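Local coordinates for protein pertussis toxin-like subunit ArtA (Escherichia coli, PDB 4Z9D) that probably transfers ADP-ribose from NAD to trimeric G proteins, as the enzymatic subunit of a pertussis-like AB5 toxin, at residues 136-140 and 141-145; 166-169 and 170-173. The protein carries 2 engineered substitutions. One frame throughout, in Å; residues are numbered along the deposited sequence.

Contact 1: residues 136-140 and 141-145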
# COMPACT_ATOMS: atom_id res chain seq x y z
N LEU A 136 15.16 3.39 -3.40
CA LEU A 136 15.19 2.73 -4.71
C LEU A 136 15.96 3.57 -5.72
O LEU A 136 15.84 4.79 -5.73
CB LEU A 136 13.77 2.46 -5.23
CG LEU A 136 12.88 1.57 -4.35
CD1 LEU A 136 11.49 1.42 -4.93
CD2 LEU A 136 13.52 0.20 -4.18
N THR A 137 16.81 2.93 -6.52
CA THR A 137 17.51 3.64 -7.58
C THR A 137 16.82 3.39 -8.92
O THR A 137 16.24 2.32 -9.13
CB THR A 137 18.99 3.22 -7.66
OG1 THR A 137 19.06 1.87 -8.11
CG2 THR A 137 19.65 3.32 -6.28
N TYR A 138 16.90 4.35 -9.83
CA TYR A 138 16.26 4.25 -11.14
C TYR A 138 17.23 4.58 -12.26
O TYR A 138 17.85 5.64 -12.25
CB TYR A 138 15.05 5.17 -11.21
CG TYR A 138 14.25 5.09 -12.49
CD1 TYR A 138 14.02 6.22 -13.25
CD2 TYR A 138 13.71 3.89 -12.92
CE1 TYR A 138 13.28 6.16 -14.41
CE2 TYR A 138 12.97 3.82 -14.09
CZ TYR A 138 12.76 4.96 -14.83
OH TYR A 138 12.02 4.91 -15.98
N ASP A 139 17.36 3.66 -13.21
CA ASP A 139 18.12 3.91 -14.44
C ASP A 139 17.11 4.09 -15.56
O ASP A 139 16.57 3.12 -16.09
CB ASP A 139 19.08 2.75 -14.73
CG ASP A 139 19.80 2.89 -16.08
OD1 ASP A 139 20.61 2.00 -16.42
OD2 ASP A 139 19.59 3.90 -16.79
N ARG A 140 16.88 5.34 -15.92
CA ARG A 140 15.82 5.69 -16.85
C ARG A 140 16.12 5.19 -18.27
O ARG A 140 15.20 4.99 -19.07
CB ARG A 140 15.61 7.21 -16.81
CG ARG A 140 16.75 8.04 -17.44
CD ARG A 140 16.53 9.55 -17.27
NE ARG A 140 17.60 10.37 -17.86
CZ ARG A 140 18.78 10.63 -17.29
NH1 ARG A 140 19.09 10.10 -16.11
NH2 ARG A 140 19.67 11.39 -17.91
N PHE A 141 17.39 4.96 -18.57
CA PHE A 141 17.79 4.51 -19.91
C PHE A 141 17.42 3.04 -20.19
O PHE A 141 17.22 2.67 -21.35
CB PHE A 141 19.30 4.69 -20.08
CG PHE A 141 19.77 6.09 -19.85
CD1 PHE A 141 19.49 7.09 -20.76
CD2 PHE A 141 20.52 6.40 -18.72
CE1 PHE A 141 19.92 8.39 -20.54
CE2 PHE A 141 20.96 7.69 -18.49
CZ PHE A 141 20.66 8.69 -19.40
N ASN A 142 17.34 2.22 -19.14
CA ASN A 142 17.04 0.80 -19.31
C ASN A 142 15.85 0.34 -18.47
O ASN A 142 15.65 -0.86 -18.26
CB ASN A 142 18.29 -0.03 -18.98
CG ASN A 142 19.46 0.33 -19.86
OD1 ASN A 142 19.44 0.08 -21.07
ND2 ASN A 142 20.46 0.97 -19.28
N SER A 143 15.09 1.33 -17.99
CA SER A 143 13.92 1.11 -17.13
C SER A 143 14.22 0.11 -16.01
O SER A 143 13.48 -0.86 -15.80
CB SER A 143 12.74 0.66 -18.00
OG SER A 143 11.51 0.65 -17.29
N GLN A 144 15.31 0.35 -15.30
CA GLN A 144 15.83 -0.59 -14.30
C GLN A 144 15.72 -0.02 -12.88
O GLN A 144 16.21 1.07 -12.60
CB GLN A 144 17.30 -0.94 -14.63
CG GLN A 144 17.78 -2.29 -14.06
CD GLN A 144 17.88 -2.32 -12.54
OE1 GLN A 144 18.42 -1.40 -11.91
NE2 GLN A 144 17.37 -3.40 -11.94
N VAL A 145 15.04 -0.75 -12.01
CA VAL A 145 14.88 -0.32 -10.62
C VAL A 145 15.65 -1.28 -9.72
O VAL A 145 15.46 -2.49 -9.79
CB VAL A 145 13.39 -0.30 -10.19
CG1 VAL A 145 13.26 0.26 -8.78
CG2 VAL A 145 12.55 0.51 -11.18
O HOH W 1 18.87 1.40 -10.92
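One face of the Phe-141 ring carries the aliphatic part of Arg-140: CG of Arg-140 lies 4.2 Å from the ring centroid of Phe-141, almost on the normal, a CH-pi contact. The two side chains run alongside each other, with guanidinium and ring planes 45° apart, and Phe-141 CZ sits over one guanidinium face, toward its rim. At the edge of the same ring, Asp-139 OD2 is 3.3 Å from Phe-141 CD2. Tyr-138 CD2 meets Val-145 CG2 at the ring's edge (4.0 Å), and Arg-140 N lies over one face, toward the rim.

Asp-139 shows how one residue can organise a hairpin loop. With CG anti to the backbone N (chi1 174°), its carboxylate leans over the turn. OD2 accepts from Phe-141 N at 3.0 Å, an Asx turn, while OD1 accepts a fairly straight bond from Asn-142 ND2, also 3.0 Å; each oxygen is met from above the carboxylate plane. Its carbonyl O takes Asn-142 N (3.3 Å), closing a type I turn, and Gln-144 N (3.1 Å) from the opposite face. Asp-139 N returns a nearly straight bond to Gln-144 O (2.9 Å). Ser-143, in the left-handed region, joins Gln-144 opposite Asp-139 in a G1 beta bulge.

The hairpin joins strand 130-139 to the sheet-edge strand 144-152. Helix 57-68 packs against it: Tyr-68 stacks on Tyr-138, Val-145 touches Tyr-61 and Arg-65, and Arg-65 bonds Ser-143 O.

Contact 2: residues 166-169 and 170-173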
# COMPACT_ATOMS: atom_id res chain seq x y z
N GLY A 166 -11.51 -10.19 7.59
CA GLY A 166 -12.90 -9.95 7.22
C GLY A 166 -13.15 -8.82 6.24
O GLY A 166 -12.26 -8.37 5.51
N VAL A 167 -14.40 -8.38 6.21
CA VAL A 167 -14.82 -7.27 5.36
C VAL A 167 -14.46 -5.94 6.02
O VAL A 167 -14.56 -5.79 7.23
CB VAL A 167 -16.33 -7.33 5.08
CG1 VAL A 167 -16.81 -6.12 4.23
CG2 VAL A 167 -16.68 -8.66 4.40
N ILE A 168 -14.00 -4.99 5.21
CA ILE A 168 -13.77 -3.63 5.72
C ILE A 168 -15.08 -2.99 6.20
O ILE A 168 -16.05 -2.92 5.45
CB ILE A 168 -13.15 -2.75 4.64
CG1 ILE A 168 -11.81 -3.32 4.18
CG2 ILE A 168 -13.03 -1.31 5.13
CD1 ILE A 168 -11.33 -2.68 2.87
N PRO A 169 -15.11 -2.52 7.46
CA PRO A 169 -16.33 -1.91 7.99
C PRO A 169 -16.60 -0.55 7.38
O PRO A 169 -15.68 0.09 6.86
CB PRO A 169 -16.06 -1.80 9.50
CG PRO A 169 -14.62 -2.05 9.68
CD PRO A 169 -14.10 -2.78 8.50
N GLN A 170 -17.86 -0.13 7.43
CA GLN A 170 -18.26 1.20 7.00
C GLN A 170 -17.89 1.50 5.54
O GLN A 170 -17.57 2.64 5.20
CB GLN A 170 -17.66 2.27 7.93
CG GLN A 170 -18.12 2.18 9.39
CD GLN A 170 -17.10 1.56 10.34
OE1 GLN A 170 -15.89 1.73 10.15
NE2 GLN A 170 -17.58 0.85 11.37
N LEU A 171 -17.94 0.48 4.68
CA LEU A 171 -17.69 0.70 3.26
C LEU A 171 -18.75 1.60 2.62
O LEU A 171 -19.93 1.55 3.00
CB LEU A 171 -17.62 -0.63 2.50
CG LEU A 171 -16.35 -1.48 2.65
CD1 LEU A 171 -16.57 -2.86 2.04
CD2 LEU A 171 -15.17 -0.80 1.96
N VAL A 172 -18.35 2.39 1.64
CA VAL A 172 -19.32 3.14 0.84
C VAL A 172 -19.83 2.26 -0.30
O VAL A 172 -19.05 1.70 -1.06
CB VAL A 172 -18.71 4.42 0.26
CG1 VAL A 172 -19.76 5.17 -0.56
CG2 VAL A 172 -18.20 5.31 1.37
N VAL A 173 -21.15 2.12 -0.39
CA VAL A 173 -21.79 1.31 -1.40
C VAL A 173 -22.78 2.20 -2.12
O VAL A 173 -23.90 2.39 -1.64
CB VAL A 173 -22.52 0.10 -0.80
CG1 VAL A 173 -23.18 -0.74 -1.90
CG2 VAL A 173 -21.57 -0.76 0.01
O HOH W 2 -18.76 -2.38 5.22
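With chi1 of -76°, Leu-171 sets CG anti to its own carbonyl carbon, and the isobutyl end reaches back across the bend toward Ile-168 and Val-167. CG2 of Ile-168, itself anti to the backbone N, meets Leu-171 CD2 at 3.9 Å, while the other methyl, Leu-171 CD1, touches Val-167 CG1 at 3.9 Å. In both pairs the side chains cross at about a right angle. The fork of Leu-171 also lies against the backbone, its CG 3.2 Å from Ile-168 O.

The bend is an open beta turn close to type II, with Pro-169 and Gln-170 at its corners and Gln-170 in the left-handed region (phi 58°). A water is inserted where a direct turn bond might be expected: it donates to Ile-168 O at 2.8 Å and accepts from Leu-171 N at 3.0 Å, bridging the two ends. On the outside of the corner, Gln-170 bends at chi2 and lays its amide beside the proline, NE2 being 3.6 Å from Pro-169 CB. Elsewhere in the chain, Arg-30 bonds Pro-169 O and Ser-94 OG accepts from Ile-168 N, while Leu-32 of helix 32-37 touches both Ile-168 and Leu-171.

In the fold
Followed from the N terminus, the chain first lays down strands 6-11 and 77-83 and the 18 residues of the NAD pocket, all between 9 and 118, before either contact forms. Contact 1 then closes the short loop between the last two strands of the four-stranded sheet, at its hairpin end and beside helix 57-68. The chain runs on through strand 144-152 into an irregular tail, where contact 2 closes a turn that packs on helices 32-37 and 92-100. The two are in series, neither nesting nor crossing. They lie about 38 Å apart, centre to centre, on opposite sides of the chain's centre.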